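Local coordinates for protein TetR-like transcriptional regulator (Rhodococcus, PDB 3F1B) that probably binds DNA at cis-regulatory sites as a dimeric transcription factor of the TetR family, at residues 152-157 / 192-197. Numbering follows the deposited sequence.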
loop_
_atom_site.group_PDB
_atom_site.type_symbol
_atom_site.label_atom_id
_atom_site.label_comp_id
_atom_site.label_asym_id
_atom_site.label_seq_id
_atom_site.Cartn_x
_atom_site.Cartn_y
_atom_site.Cartn_z
ATOM N N GLN A 152 15.099 -1.001 -18.464
ATOM C CA GLN A 152 13.730 -0.467 -18.407
ATOM C C GLN A 152 13.499 0.665 -17.364
ATOM O O GLN A 152 12.856 0.478 -16.306
ATOM C CB GLN A 152 12.693 -1.606 -18.294
ATOM C CG GLN A 152 11.237 -1.195 -18.530
ATOM C CD GLN A 152 10.948 -0.592 -19.904
ATOM O OE1 GLN A 152 11.861 -0.273 -20.673
ATOM N NE2 GLN A 152 9.658 -0.431 -20.215
ATOM N N ASP A 153 14.039 1.835 -17.698
ATOM C CA ASP A 153 13.640 3.080 -17.069
ATOM C C ASP A 153 12.088 3.265 -17.136
ATOM O O ASP A 153 11.513 3.961 -16.288
ATOM C CB ASP A 153 14.390 4.273 -17.705
ATOM C CG ASP A 153 15.829 3.910 -18.181
ATOM O OD1 ASP A 153 16.013 2.847 -18.823
ATOM O OD2 ASP A 153 16.792 4.701 -17.949
ATOM N N PHE A 154 11.404 2.627 -18.098
ATOM C CA PHE A 154 9.937 2.834 -18.236
ATOM C C PHE A 154 9.017 2.111 -17.251
ATOM O O PHE A 154 8.104 2.742 -16.674
ATOM C CB PHE A 154 9.448 2.691 -19.681
ATOM C CG PHE A 154 9.970 3.764 -20.580
ATOM C CD1 PHE A 154 10.879 3.463 -21.587
ATOM C CD2 PHE A 154 9.595 5.086 -20.391
ATOM C CE1 PHE A 154 11.383 4.465 -22.412
ATOM C CE2 PHE A 154 10.098 6.093 -21.203
ATOM C CZ PHE A 154 10.991 5.785 -22.210
ATOM N N GLU A 155 9.234 0.805 -17.068
ATOM C CA GLU A 155 8.528 0.064 -16.027
ATOM C C GLU A 155 8.807 0.775 -14.714
ATOM O O GLU A 155 7.936 0.890 -13.859
ATOM C CB GLU A 155 8.963 -1.412 -15.966
ATOM C CG GLU A 155 8.014 -2.354 -15.145
ATOM C CD GLU A 155 6.980 -3.174 -15.982
ATOM O OE1 GLU A 155 7.290 -3.652 -17.106
ATOM O OE2 GLU A 155 5.844 -3.383 -15.488
ATOM N N LEU A 156 10.008 1.330 -14.608
ATOM C CA LEU A 156 10.488 1.947 -13.374
ATOM C C LEU A 156 9.814 3.297 -13.040
ATOM O O LEU A 156 9.393 3.543 -11.891
ATOM C CB LEU A 156 12.008 2.076 -13.466
ATOM C CG LEU A 156 12.846 2.708 -12.362
ATOM C CD1 LEU A 156 12.412 2.333 -10.921
ATOM C CD2 LEU A 156 14.303 2.349 -12.600
ATOM N N ILE A 157 9.716 4.163 -14.043
ATOM C CA ILE A 157 8.894 5.341 -13.935
ATOM C C ILE A 157 7.445 4.883 -13.676
ATOM O O ILE A 157 6.768 5.417 -12.777
ATOM C CB ILE A 157 8.975 6.222 -15.213
ATOM C CG1 ILE A 157 10.413 6.473 -15.584
ATOM C CG2 ILE A 157 8.158 7.534 -15.051
ATOM C CD1 ILE A 157 11.215 7.231 -14.535
ATOM N N ARG A 192 8.242 14.645 -16.112
ATOM C CA ARG A 192 9.476 15.266 -15.609
ATOM C C ARG A 192 10.409 14.391 -14.714
ATOM O O ARG A 192 11.601 14.634 -14.679
ATOM C CB ARG A 192 9.183 16.645 -14.982
ATOM C CG ARG A 192 8.625 17.708 -15.956
ATOM C CD ARG A 192 9.467 17.870 -17.271
ATOM N NE ARG A 192 10.666 18.724 -17.145
ATOM C CZ ARG A 192 10.719 20.027 -17.443
ATOM N NH1 ARG A 192 9.639 20.652 -17.882
ATOM N NH2 ARG A 192 11.852 20.712 -17.302
ATOM N N GLY A 193 9.890 13.376 -14.014
ATOM C CA GLY A 193 10.724 12.233 -13.574
ATOM C C GLY A 193 11.231 11.463 -14.806
ATOM O O GLY A 193 12.286 10.812 -14.787
ATOM N N LEU A 194 10.465 11.560 -15.890
ATOM C CA LEU A 194 10.825 11.009 -17.189
ATOM C C LEU A 194 12.002 11.767 -17.801
ATOM O O LEU A 194 13.107 11.236 -17.905
ATOM C CB LEU A 194 9.607 11.077 -18.115
ATOM C CG LEU A 194 9.563 10.360 -19.465
ATOM C CD1 LEU A 194 8.205 9.689 -19.655
ATOM C CD2 LEU A 194 9.857 11.330 -20.633
ATOM N N ALA A 195 11.753 13.016 -18.185
ATOM C CA ALA A 195 12.748 13.878 -18.828
ATOM C C ALA A 195 13.772 14.495 -17.852
ATOM O O ALA A 195 14.746 15.133 -18.292
ATOM C CB ALA A 195 12.044 14.977 -19.625
ATOM N N GLY A 196 13.554 14.281 -16.542
ATOM C CA GLY A 196 14.301 14.964 -15.448
ATOM C C GLY A 196 15.632 14.363 -15.019
ATOM O O GLY A 196 16.652 15.070 -14.940
ATOM N N LYS A 197 15.608 13.071 -14.699
ATOM C CA LYS A 197 16.827 12.268 -14.603
ATOM C C LYS A 197 16.539 10.883 -15.197
ATOM O O LYS A 197 15.573 10.704 -15.954
ATOM C CB LYS A 197 17.331 12.163 -13.152
ATOM C CG LYS A 197 18.037 13.415 -12.561
ATOM C CD LYS A 197 19.506 13.152 -12.248
ATOM C CE LYS A 197 19.914 13.837 -10.960
ATOM N NZ LYS A 197 21.408 13.874 -10.798
#
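Gly193 O, a backbone carbonyl oxygen on helix 179-196, is the polar atom met from across the contact: Ile157 CD1 lies 3.7 Å from it. This is a van der Waals touch. The methyl approaches from the side of the carbonyl, with an angle of about 105° between Gly193 C, Gly193 O and Ile157 CD1. In Ile157 the longer branch, CG1, stands anti to the carbonyl carbon (chi1 -50°), and its terminal methyl swings across to Gly193. Gly193 has no side chain, so its main chain itself meets the methyl. Ile157 and Gly193 are both buried, while the neighbouring Phe154 and Leu194 are partly exposed. A second touch lies one helical turn nearer the start of helix 153-173, where Leu194 CD1 meets the Phe154 ring at its edge, near the ring plane, 4.3 Å from CE2. In Leu194 chi1 (-169°) places CG opposite the backbone N, and the CD1 branch ends beside the ring. Between 152-157 and 192-197 the closest CA atoms are those of Ile157 and Leu194, 6.8 Å apart. The interface is small, burying 147 Å² over both sides, and is essentially apolar. Phe154 and Ile157 also rest on Leu141 of helix 126-143, so this third helix backs the contact. Leu185 of the second subunit packs on Leu156 and Ile157, bringing the dimer partner to the same helix turn. The first turn of helix 153-173 thus meets the C-terminal part of helix 179-196, at the end of a roughly antiparallel helical hairpin away from its connecting loop. Such a pair of C-terminal helices packing against a second subunit is consistent with the four-helix dimer interface of TetR-family regulators.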